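Local structure of elongation factor G (Thermus thermophilus, 2DY1) at residues R59-T64 with L78-G83; L25-L30 with T46-Y51; T11-G16 with G93-A98. The protein binds GTP and magnesium and is probably a GTPase that acts as an elongation factor in the translocation step of protein synthesis. One frame throughout, in Å; residues are numbered along the deposited sequence.

All three contacts lie in the GTP-binding domain and are largely buried, but their chemistry follows their place. Interaction 3 is the most apolar: strand 9-16, inside the central sheet, meets helix 88-97 through alanines, a leucine, a valine and a threonine methyl, with no hydrogen bond between the segments. Interaction 1 continues from the neighbouring strand 74-80, which pairs with 9-16 through Leu79, and turns polar where that strand ends beside the magnesium and GTP. Interaction 2 reaches closest to the surface, with Thr46 exposed, and joins helix 22-32 to a loop by a direct hydrogen bond. Interactions 1 and 2 touch, and their loops converge on the metal.

Interaction 1 of 3, residues R59-T64 with L78-G83; sequences RTTVRT and LLDAPG. With MG (magnesium ion), chain B; GTP (guanosine-5'-triphosphate), chain C.
Thr61 and Thr64 lean on the backbone of Asp80 to Pro82 in a buried loop-on-strand-end contact, where the switch-one loop that carries Thr61 meets the Asp-Ala-Pro-Gly sequence, the G3 motif of translational GTPases, at the edge of the GTP site. No direct hydrogen bond links the segments. Instead, Thr61 O presses on Pro82 CB at 3.0 Å, and Thr64 CA points its hydrogen at Asp80 O (3.3 Å, 146° at the hydrogen). The side chains of Thr64 and Pro82 cross at about a right angle, with Thr64 OG1 3.5 Å from Pro82 CD.

The two branches of Thr61 serve the metal and the contact: chi1 of -65° sets OG1 beside its own N, facing the ligand, and leaves CG2 over Asp80 O at 3.7 Å. OG1 binds magnesium at 2.0 Å, the other ligands being Thr23, GTP O2G and O2B, and waters 2 and 3; it is also hydrogen-bonded to Asp50. Thr61 N adds a bond to GTP O2G. Asp80 belongs to the second shell: its OD1 takes a hydrogen bond from water 2, which also donates to Ala81 O, while OD2 is held by Thr49 and Thr23.

Water 1 bridges the two segments, donating to Thr60 OG1 and Thr61 O and accepting from Gly83 N at 2.9 Å. Because waters, metal and gamma-phosphate oxygens supply the polar links, loss of that phosphate would probably weaken the union of the two segments.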
loop_
_atom_site.group_PDB
_atom_site.type_symbol
_atom_site.label_atom_id
_atom_site.label_comp_id
_atom_site.label_asym_id
_atom_site.label_seq_id
_atom_site.Cartn_x
_atom_site.Cartn_y
_atom_site.Cartn_z
ATOM N N ARG A 59 -7.073 -7.543 -15.843
ATOM C CA ARG A 59 -8.210 -6.660 -16.115
ATOM C C ARG A 59 -8.502 -5.739 -14.927
ATOM O O ARG A 59 -9.646 -5.595 -14.491
ATOM C CB ARG A 59 -9.452 -7.499 -16.479
ATOM C CG ARG A 59 -9.313 -8.281 -17.806
ATOM C CD ARG A 59 -9.275 -7.321 -18.988
ATOM N NE ARG A 59 -9.504 -7.939 -20.303
ATOM C CZ ARG A 59 -8.614 -7.974 -21.294
ATOM N NH1 ARG A 59 -7.399 -7.457 -21.148
ATOM N NH2 ARG A 59 -8.969 -8.459 -22.480
ATOM N N THR A 60 -7.448 -5.123 -14.405
ATOM C CA THR A 60 -7.580 -4.205 -13.277
ATOM C C THR A 60 -6.444 -3.200 -13.381
ATOM O O THR A 60 -5.388 -3.496 -13.929
ATOM C CB THR A 60 -7.519 -4.968 -11.926
ATOM O OG1 THR A 60 -7.855 -4.066 -10.850
ATOM C CG2 THR A 60 -6.126 -5.525 -11.675
ATOM N N THR A 61 -6.655 -1.996 -12.867
ATOM C CA THR A 61 -5.613 -0.997 -12.911
ATOM C C THR A 61 -4.551 -1.297 -11.859
ATOM O O THR A 61 -4.739 -1.072 -10.661
ATOM C CB THR A 61 -6.260 0.395 -12.709
ATOM O OG1 THR A 61 -7.115 0.639 -13.827
ATOM C CG2 THR A 61 -5.204 1.512 -12.646
ATOM N N VAL A 62 -3.409 -1.796 -12.329
ATOM C CA VAL A 62 -2.287 -2.143 -11.464
ATOM C C VAL A 62 -1.429 -0.900 -11.239
ATOM O O VAL A 62 -0.825 -0.738 -10.174
ATOM C CB VAL A 62 -1.434 -3.240 -12.145
ATOM C CG1 VAL A 62 -0.146 -3.517 -11.361
ATOM C CG2 VAL A 62 -2.281 -4.499 -12.286
ATOM N N ARG A 63 -1.389 -0.045 -12.263
ATOM C CA ARG A 63 -0.584 1.168 -12.229
ATOM C C ARG A 63 -1.406 2.374 -12.617
ATOM O O ARG A 63 -2.130 2.351 -13.619
ATOM C CB ARG A 63 0.581 1.052 -13.213
ATOM C CG ARG A 63 1.461 -0.203 -13.041
ATOM C CD ARG A 63 2.165 -0.247 -11.711
ATOM N NE ARG A 63 3.159 0.829 -11.626
ATOM C CZ ARG A 63 3.827 1.142 -10.516
ATOM N NH1 ARG A 63 3.622 0.472 -9.392
ATOM N NH2 ARG A 63 4.717 2.133 -10.537
ATOM N N THR A 64 -1.307 3.430 -11.813
ATOM C CA THR A 64 -2.009 4.664 -12.109
ATOM C C THR A 64 -1.663 5.190 -13.501
ATOM O O THR A 64 -0.490 5.199 -13.897
ATOM C CB THR A 64 -1.602 5.731 -11.083
ATOM O OG1 THR A 64 -1.927 5.253 -9.774
ATOM C CG2 THR A 64 -2.306 7.071 -11.360
ATOM N N LEU A 78 -6.179 14.155 -14.668
ATOM C CA LEU A 78 -6.907 13.105 -13.955
ATOM C C LEU A 78 -6.009 11.896 -13.768
ATOM O O LEU A 78 -5.437 11.395 -14.728
ATOM C CB LEU A 78 -8.157 12.710 -14.762
ATOM C CG LEU A 78 -9.142 11.724 -14.116
ATOM C CD1 LEU A 78 -9.801 12.373 -12.886
ATOM C CD2 LEU A 78 -10.213 11.328 -15.149
ATOM N N LEU A 79 -5.885 11.442 -12.527
ATOM C CA LEU A 79 -5.040 10.276 -12.239
ATOM C C LEU A 79 -5.982 9.092 -12.006
ATOM O O LEU A 79 -6.674 9.039 -10.996
ATOM C CB LEU A 79 -4.187 10.544 -11.002
ATOM C CG LEU A 79 -3.466 11.904 -11.060
ATOM C CD1 LEU A 79 -2.598 12.089 -9.817
ATOM C CD2 LEU A 79 -2.596 11.977 -12.314
ATOM N N ASP A 80 -5.986 8.144 -12.955
ATOM C CA ASP A 80 -6.878 6.966 -12.900
ATOM C C ASP A 80 -6.129 5.917 -12.081
ATOM O O ASP A 80 -5.208 5.253 -12.567
ATOM C CB ASP A 80 -7.170 6.495 -14.345
ATOM C CG ASP A 80 -8.024 5.245 -14.400
ATOM O OD1 ASP A 80 -8.700 4.968 -13.398
ATOM O OD2 ASP A 80 -8.010 4.549 -15.455
ATOM N N ALA A 81 -6.523 5.795 -10.827
ATOM C CA ALA A 81 -5.823 4.949 -9.862
ATOM C C ALA A 81 -6.375 3.555 -9.701
ATOM O O ALA A 81 -7.502 3.280 -10.128
ATOM C CB ALA A 81 -5.847 5.664 -8.477
ATOM N N PRO A 82 -5.590 2.661 -9.072
ATOM C CA PRO A 82 -6.034 1.286 -8.840
ATOM C C PRO A 82 -7.220 1.268 -7.885
ATOM O O PRO A 82 -7.518 2.244 -7.171
ATOM C CB PRO A 82 -4.829 0.631 -8.172
ATOM C CG PRO A 82 -3.654 1.386 -8.743
ATOM C CD PRO A 82 -4.173 2.820 -8.687
ATOM N N GLY A 83 -7.863 0.110 -7.833
ATOM C CA GLY A 83 -8.974 -0.073 -6.930
ATOM C C GLY A 83 -8.599 -1.060 -5.822
ATOM O O GLY A 83 -8.981 -0.891 -4.680
HETATM MG MG MG B . -9.147 0.799 -13.586
HETATM P PG GTP C . -10.191 -1.232 -11.214
HETATM O O1G GTP C . -9.896 -2.809 -11.294
HETATM O O2G GTP C . -9.076 -0.444 -12.057
HETATM O O3G GTP C . -10.302 -0.732 -9.825
HETATM O O3B GTP C . -11.584 -1.110 -12.014
HETATM P PB GTP C . -12.199 0.259 -12.584
HETATM O O1B GTP C . -12.809 1.008 -11.461
HETATM O O2B GTP C . -11.182 0.959 -13.406
HETATM O O3A GTP C . -13.428 -0.282 -13.461
HETATM P PA GTP C . -13.351 -0.571 -15.037
HETATM O O1A GTP C . -13.415 0.715 -15.766
HETATM O O2A GTP C . -12.212 -1.481 -15.301
HETATM O "O5'" GTP C . -14.729 -1.349 -15.316
HETATM C "C5'" GTP C . -14.856 -2.699 -14.869
HETATM C "C4'" GTP C . -16.056 -3.359 -15.545
HETATM O "O4'" GTP C . -17.183 -2.499 -15.309
HETATM C "C3'" GTP C . -15.846 -3.396 -17.060
HETATM O "O3'" GTP C . -16.521 -4.536 -17.598
HETATM C "C2'" GTP C . -16.528 -2.110 -17.524
HETATM O "O2'" GTP C . -17.003 -2.282 -18.863
HETATM C "C1'" GTP C . -17.731 -2.123 -16.582
HETATM N N9 GTP C . -18.384 -0.801 -16.456
HETATM C C8 GTP C . -17.784 0.342 -16.129
HETATM N N7 GTP C . -18.697 1.299 -15.976
HETATM C C5 GTP C . -19.892 0.765 -16.215
HETATM C C6 GTP C . -21.188 1.270 -16.210
HETATM O O6 GTP C . -21.427 2.436 -15.896
HETATM N N1 GTP C . -22.243 0.409 -16.537
HETATM C C2 GTP C . -21.980 -0.929 -16.855
HETATM N N2 GTP C . -22.979 -1.752 -17.163
HETATM N N3 GTP C . -20.717 -1.381 -16.844
HETATM C C4 GTP C . -19.692 -0.574 -16.534
HETATM O O HOH W 1 -6.814 -2.240 -9.146
HETATM O O HOH W 2 -8.874 2.482 -12.374
HETATM O O HOH W 3 -9.415 -0.741 -14.978
#

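Interaction 2 of 3, residues L25-L30 with T46-Y51; sequences LTEALL and TTTTDY
Glu27, on the helix that follows the P-loop (22-32), reaches across to Thr47 and Thr48 in the loop before helix 53-57, where Thr47 forms an ST motif: its OG1 accepts from Asp50 N at 3.1 Å.

The polar part rests on one carboxylate. Thr48 N donates to Glu27 OE1 at 2.8 Å, almost perfectly straight (176°), yet it arrives 50° above the carboxylate plane. Water 4 donates to the same OE1 and accepts from Thr49 N, so a direct and a water-mediated bond fix two successive amides of the loop. OE2 is engaged by Lys36 in a salt bridge and by Gly40 N; Lys36 also bonds Thr48 OG1. An alanine in place of Glu27 would probably leave Thr48 N and Gly40 N without their acceptor and Lys36 without its carboxylate partner, and is likely to let the loop shift from the helix.

In the apolar part the glutamate chain, bent at chi2 (-53°), lays CG against Thr47 CG2 at 3.5 Å while the carboxylate reaches Thr48 N. Further along the helix Leu30 crosses Thr48 obliquely, its CD1 3.7 Å from Thr48 CB. The side chains of Thr26 and Thr49 cross at about a right angle, with Thr26 CG2 4.0 Å from Thr49 OG1, a hydroxyl that is hydrogen-bonded to Asp80.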
loop_
_atom_site.group_PDB
_atom_site.type_symbol
_atom_site.label_atom_id
_atom_site.label_comp_id
_atom_site.label_asym_id
_atom_site.label_seq_id
_atom_site.Cartn_x
_atom_site.Cartn_y
_atom_site.Cartn_z
ATOM N N LEU A 25 -14.636 5.390 -17.191
ATOM C CA LEU A 25 -14.994 6.797 -17.174
ATOM C C LEU A 25 -13.841 7.615 -17.767
ATOM O O LEU A 25 -14.044 8.563 -18.534
ATOM C CB LEU A 25 -15.257 7.233 -15.733
ATOM C CG LEU A 25 -15.854 8.612 -15.512
ATOM C CD1 LEU A 25 -17.197 8.734 -16.254
ATOM C CD2 LEU A 25 -16.054 8.789 -14.005
ATOM N N THR A 26 -12.621 7.230 -17.404
ATOM C CA THR A 26 -11.425 7.925 -17.896
ATOM C C THR A 26 -11.373 7.834 -19.419
ATOM O O THR A 26 -11.111 8.821 -20.108
ATOM C CB THR A 26 -10.157 7.303 -17.260
ATOM O OG1 THR A 26 -10.223 7.460 -15.832
ATOM C CG2 THR A 26 -8.885 7.983 -17.786
ATOM N N GLU A 27 -11.610 6.629 -19.949
ATOM C CA GLU A 27 -11.649 6.418 -21.400
ATOM C C GLU A 27 -12.700 7.313 -22.055
ATOM O O GLU A 27 -12.452 7.913 -23.090
ATOM C CB GLU A 27 -12.015 4.966 -21.736
ATOM C CG GLU A 27 -10.874 3.980 -21.879
ATOM C CD GLU A 27 -9.803 4.442 -22.859
ATOM O OE1 GLU A 27 -8.775 4.864 -22.344
ATOM O OE2 GLU A 27 -9.984 4.392 -24.098
ATOM N N ALA A 28 -13.879 7.397 -21.443
ATOM C CA ALA A 28 -14.959 8.219 -21.990
ATOM C C ALA A 28 -14.570 9.695 -22.005
ATOM O O ALA A 28 -14.870 10.403 -22.963
ATOM C CB ALA A 28 -16.265 8.009 -21.177
ATOM N N LEU A 29 -13.902 10.150 -20.950
ATOM C CA LEU A 29 -13.456 11.542 -20.890
ATOM C C LEU A 29 -12.390 11.806 -21.969
ATOM O O LEU A 29 -12.400 12.867 -22.642
ATOM C CB LEU A 29 -12.906 11.842 -19.490
ATOM C CG LEU A 29 -13.967 12.000 -18.397
ATOM C CD1 LEU A 29 -13.383 11.777 -17.021
ATOM C CD2 LEU A 29 -14.582 13.407 -18.524
ATOM N N LEU A 30 -11.470 10.858 -22.170
ATOM C CA LEU A 30 -10.438 11.047 -23.202
ATOM C C LEU A 30 -11.087 11.095 -24.596
ATOM O O LEU A 30 -10.738 11.939 -25.446
ATOM C CB LEU A 30 -9.410 9.905 -23.144
ATOM C CG LEU A 30 -8.481 9.967 -21.924
ATOM C CD1 LEU A 30 -7.735 8.646 -21.736
ATOM C CD2 LEU A 30 -7.478 11.115 -22.118
ATOM N N THR A 46 -7.838 -2.185 -24.616
ATOM C CA THR A 46 -7.566 -1.005 -25.423
ATOM C C THR A 46 -7.676 0.358 -24.725
ATOM O O THR A 46 -7.811 1.366 -25.402
ATOM C CB THR A 46 -8.486 -0.978 -26.635
ATOM O OG1 THR A 46 -9.818 -1.273 -26.207
ATOM C CG2 THR A 46 -8.076 -2.073 -27.660
ATOM N N THR A 47 -7.590 0.375 -23.399
ATOM C CA THR A 47 -7.666 1.652 -22.689
ATOM C C THR A 47 -6.289 2.277 -22.559
ATOM O O THR A 47 -5.271 1.595 -22.610
ATOM C CB THR A 47 -8.235 1.513 -21.258
ATOM O OG1 THR A 47 -7.328 0.790 -20.418
ATOM C CG2 THR A 47 -9.586 0.781 -21.289
ATOM N N THR A 48 -6.290 3.591 -22.380
ATOM C CA THR A 48 -5.058 4.346 -22.183
ATOM C C THR A 48 -4.402 4.008 -20.847
ATOM O O THR A 48 -3.181 3.843 -20.782
ATOM C CB THR A 48 -5.371 5.856 -22.261
ATOM O OG1 THR A 48 -5.765 6.172 -23.600
ATOM C CG2 THR A 48 -4.172 6.719 -21.872
ATOM N N THR A 49 -5.189 3.914 -19.766
ATOM C CA THR A 49 -4.629 3.608 -18.452
ATOM C C THR A 49 -4.018 2.234 -18.319
ATOM O O THR A 49 -2.889 2.068 -17.879
ATOM C CB THR A 49 -5.684 3.694 -17.341
ATOM O OG1 THR A 49 -6.243 5.000 -17.349
ATOM C CG2 THR A 49 -5.062 3.405 -15.965
ATOM N N ASP A 50 -4.803 1.226 -18.660
ATOM C CA ASP A 50 -4.343 -0.127 -18.509
ATOM C C ASP A 50 -3.535 -0.601 -19.714
ATOM O O ASP A 50 -4.079 -1.157 -20.669
ATOM C CB ASP A 50 -5.558 -1.031 -18.228
ATOM C CG ASP A 50 -6.237 -0.716 -16.874
ATOM O OD1 ASP A 50 -5.651 0.005 -16.026
ATOM O OD2 ASP A 50 -7.356 -1.232 -16.625
ATOM N N TYR A 51 -2.227 -0.369 -19.663
ATOM C CA TYR A 51 -1.356 -0.751 -20.769
ATOM C C TYR A 51 -0.255 -1.751 -20.412
ATOM O O TYR A 51 0.288 -2.388 -21.308
ATOM C CB TYR A 51 -0.742 0.503 -21.414
ATOM C CG TYR A 51 0.297 1.195 -20.563
ATOM C CD1 TYR A 51 1.614 0.717 -20.501
ATOM C CD2 TYR A 51 -0.040 2.305 -19.789
ATOM C CE1 TYR A 51 2.573 1.313 -19.706
ATOM C CE2 TYR A 51 0.919 2.909 -18.977
ATOM C CZ TYR A 51 2.219 2.425 -18.938
ATOM O OH TYR A 51 3.180 3.061 -18.154
HETATM O O HOH W 4 -7.999 4.722 -19.659
#

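Interaction 3 of 3, residues T11-G16 with G93-A98; sequences TVALVG and GALEAA
Ala13 CB, on the face of strand 9-16 turned to helix 88-97, fits among Ala94, Leu95 and Ala98 at the C-terminal end of that helix. The arrangement belongs to a beta-alpha-beta crossover of the P-loop GTPase fold: strand 74-80, helix 88-97 and strand 100-106 follow one another in the chain, and strand 9-16 lies between those two strands in the sheet, beneath the helix. The short axes run nearly antiparallel, at 154°, and approach to 7.2 Å, a close spacing that matches the small residues at the interface.

Around Ala13 the evidence is all van der Waals. Its methyl lies 3.6 Å from Ala94 O, and CB-to-CB separations are 4.3 Å to Ala94 and 3.8 Å to Ala98. Leu95 comes in from the flank. With CG set beside its backbone N (chi1 -74°), it brings the CD2 branch to 3.8 Å from Ala13 CB, and the same methyl meets Val15 CG1 at 4.1 Å. This leucine thus spans two successive inward-facing positions of the strand.

At the far end Thr11 divides its branches. Its chi1 of -49° leaves CG2 anti to the backbone N and directed at the helix terminus, where it touches Ala97 O at 3.5 Å; OG1 bonds Gly345 O instead. Arg304 approaches the Ala97 carbonyl as a hydrogen-bond donor.

Val12 and Leu14 point to the other face of the sheet, where Leu14 touches Lys22 and Thr26 of helix 22-32, so the strand is packed from both faces. Just past the helix the chain turns into strand 100-106, whose Ala100 and Leu102 pair with the Ala13 backbone, and there the methyl of Ala98 settles over strand 9-16, with CB 3.4 Å from Ala13 N.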
loop_
_atom_site.group_PDB
_atom_site.type_symbol
_atom_site.label_atom_id
_atom_site.label_comp_id
_atom_site.label_asym_id
_atom_site.label_seq_id
_atom_site.Cartn_x
_atom_site.Cartn_y
_atom_site.Cartn_z
ATOM N N THR A 11 -6.061 19.175 -10.595
ATOM C CA THR A 11 -5.370 17.884 -10.521
ATOM C C THR A 11 -6.306 17.048 -9.640
ATOM O O THR A 11 -6.563 17.395 -8.482
ATOM C CB THR A 11 -4.001 17.958 -9.844
ATOM O OG1 THR A 11 -3.242 19.031 -10.426
ATOM C CG2 THR A 11 -3.236 16.651 -10.094
ATOM N N VAL A 12 -6.741 15.907 -10.161
ATOM C CA VAL A 12 -7.738 15.096 -9.464
ATOM C C VAL A 12 -7.382 13.621 -9.497
ATOM O O VAL A 12 -7.029 13.114 -10.565
ATOM C CB VAL A 12 -9.127 15.284 -10.165
ATOM C CG1 VAL A 12 -10.207 14.438 -9.483
ATOM C CG2 VAL A 12 -9.529 16.776 -10.160
ATOM N N ALA A 13 -7.470 12.940 -8.346
ATOM C CA ALA A 13 -7.210 11.487 -8.310
ATOM C C ALA A 13 -8.568 10.800 -8.353
ATOM O O ALA A 13 -9.441 11.134 -7.560
ATOM C CB ALA A 13 -6.505 11.093 -7.035
ATOM N N LEU A 14 -8.721 9.843 -9.264
ATOM C CA LEU A 14 -9.975 9.093 -9.428
ATOM C C LEU A 14 -9.713 7.763 -8.714
ATOM O O LEU A 14 -8.870 6.941 -9.148
ATOM C CB LEU A 14 -10.243 8.890 -10.920
ATOM C CG LEU A 14 -11.379 7.950 -11.313
ATOM C CD1 LEU A 14 -12.695 8.385 -10.669
ATOM C CD2 LEU A 14 -11.496 7.994 -12.822
ATOM N N VAL A 15 -10.443 7.548 -7.622
ATOM C CA VAL A 15 -10.255 6.374 -6.775
ATOM C C VAL A 15 -11.589 5.708 -6.517
ATOM O O VAL A 15 -12.637 6.252 -6.868
ATOM C CB VAL A 15 -9.633 6.777 -5.427
ATOM C CG1 VAL A 15 -8.213 7.312 -5.658
ATOM C CG2 VAL A 15 -10.475 7.896 -4.749
ATOM N N GLY A 16 -11.543 4.526 -5.927
ATOM C CA GLY A 16 -12.784 3.820 -5.635
ATOM C C GLY A 16 -12.543 2.321 -5.648
ATOM O O GLY A 16 -11.498 1.862 -6.085
ATOM N N GLY A 93 -0.116 7.174 -3.691
ATOM C CA GLY A 93 0.694 8.087 -4.487
ATOM C C GLY A 93 -0.178 9.006 -5.340
ATOM O O GLY A 93 0.121 10.192 -5.484
ATOM N N ALA A 94 -1.253 8.476 -5.928
ATOM C CA ALA A 94 -2.146 9.287 -6.761
ATOM C C ALA A 94 -2.843 10.344 -5.913
ATOM O O ALA A 94 -2.976 11.483 -6.343
ATOM C CB ALA A 94 -3.185 8.406 -7.464
ATOM N N LEU A 95 -3.267 9.968 -4.709
ATOM C CA LEU A 95 -3.939 10.926 -3.839
ATOM C C LEU A 95 -2.947 12.009 -3.396
ATOM O O LEU A 95 -3.295 13.192 -3.342
ATOM C CB LEU A 95 -4.585 10.199 -2.642
ATOM C CG LEU A 95 -5.857 9.427 -3.052
ATOM C CD1 LEU A 95 -6.219 8.411 -1.993
ATOM C CD2 LEU A 95 -7.008 10.406 -3.320
ATOM N N GLU A 96 -1.715 11.608 -3.087
ATOM C CA GLU A 96 -0.665 12.570 -2.694
ATOM C C GLU A 96 -0.456 13.616 -3.771
ATOM O O GLU A 96 -0.198 14.798 -3.485
ATOM C CB GLU A 96 0.681 11.873 -2.557
ATOM C CG GLU A 96 1.047 11.317 -1.257
ATOM C CD GLU A 96 2.549 11.114 -1.204
ATOM O OE1 GLU A 96 3.035 10.599 -0.203
ATOM O OE2 GLU A 96 3.246 11.492 -2.179
ATOM N N ALA A 97 -0.526 13.165 -5.023
ATOM C CA ALA A 97 -0.303 13.996 -6.184
ATOM C C ALA A 97 -1.423 14.923 -6.581
ATOM O O ALA A 97 -1.204 15.829 -7.357
ATOM C CB ALA A 97 0.029 13.097 -7.391
ATOM N N ALA A 98 -2.625 14.696 -6.058
ATOM C CA ALA A 98 -3.782 15.491 -6.476
ATOM C C ALA A 98 -4.232 16.487 -5.429
ATOM O O ALA A 98 -3.816 16.392 -4.287
ATOM C CB ALA A 98 -4.941 14.550 -6.804
#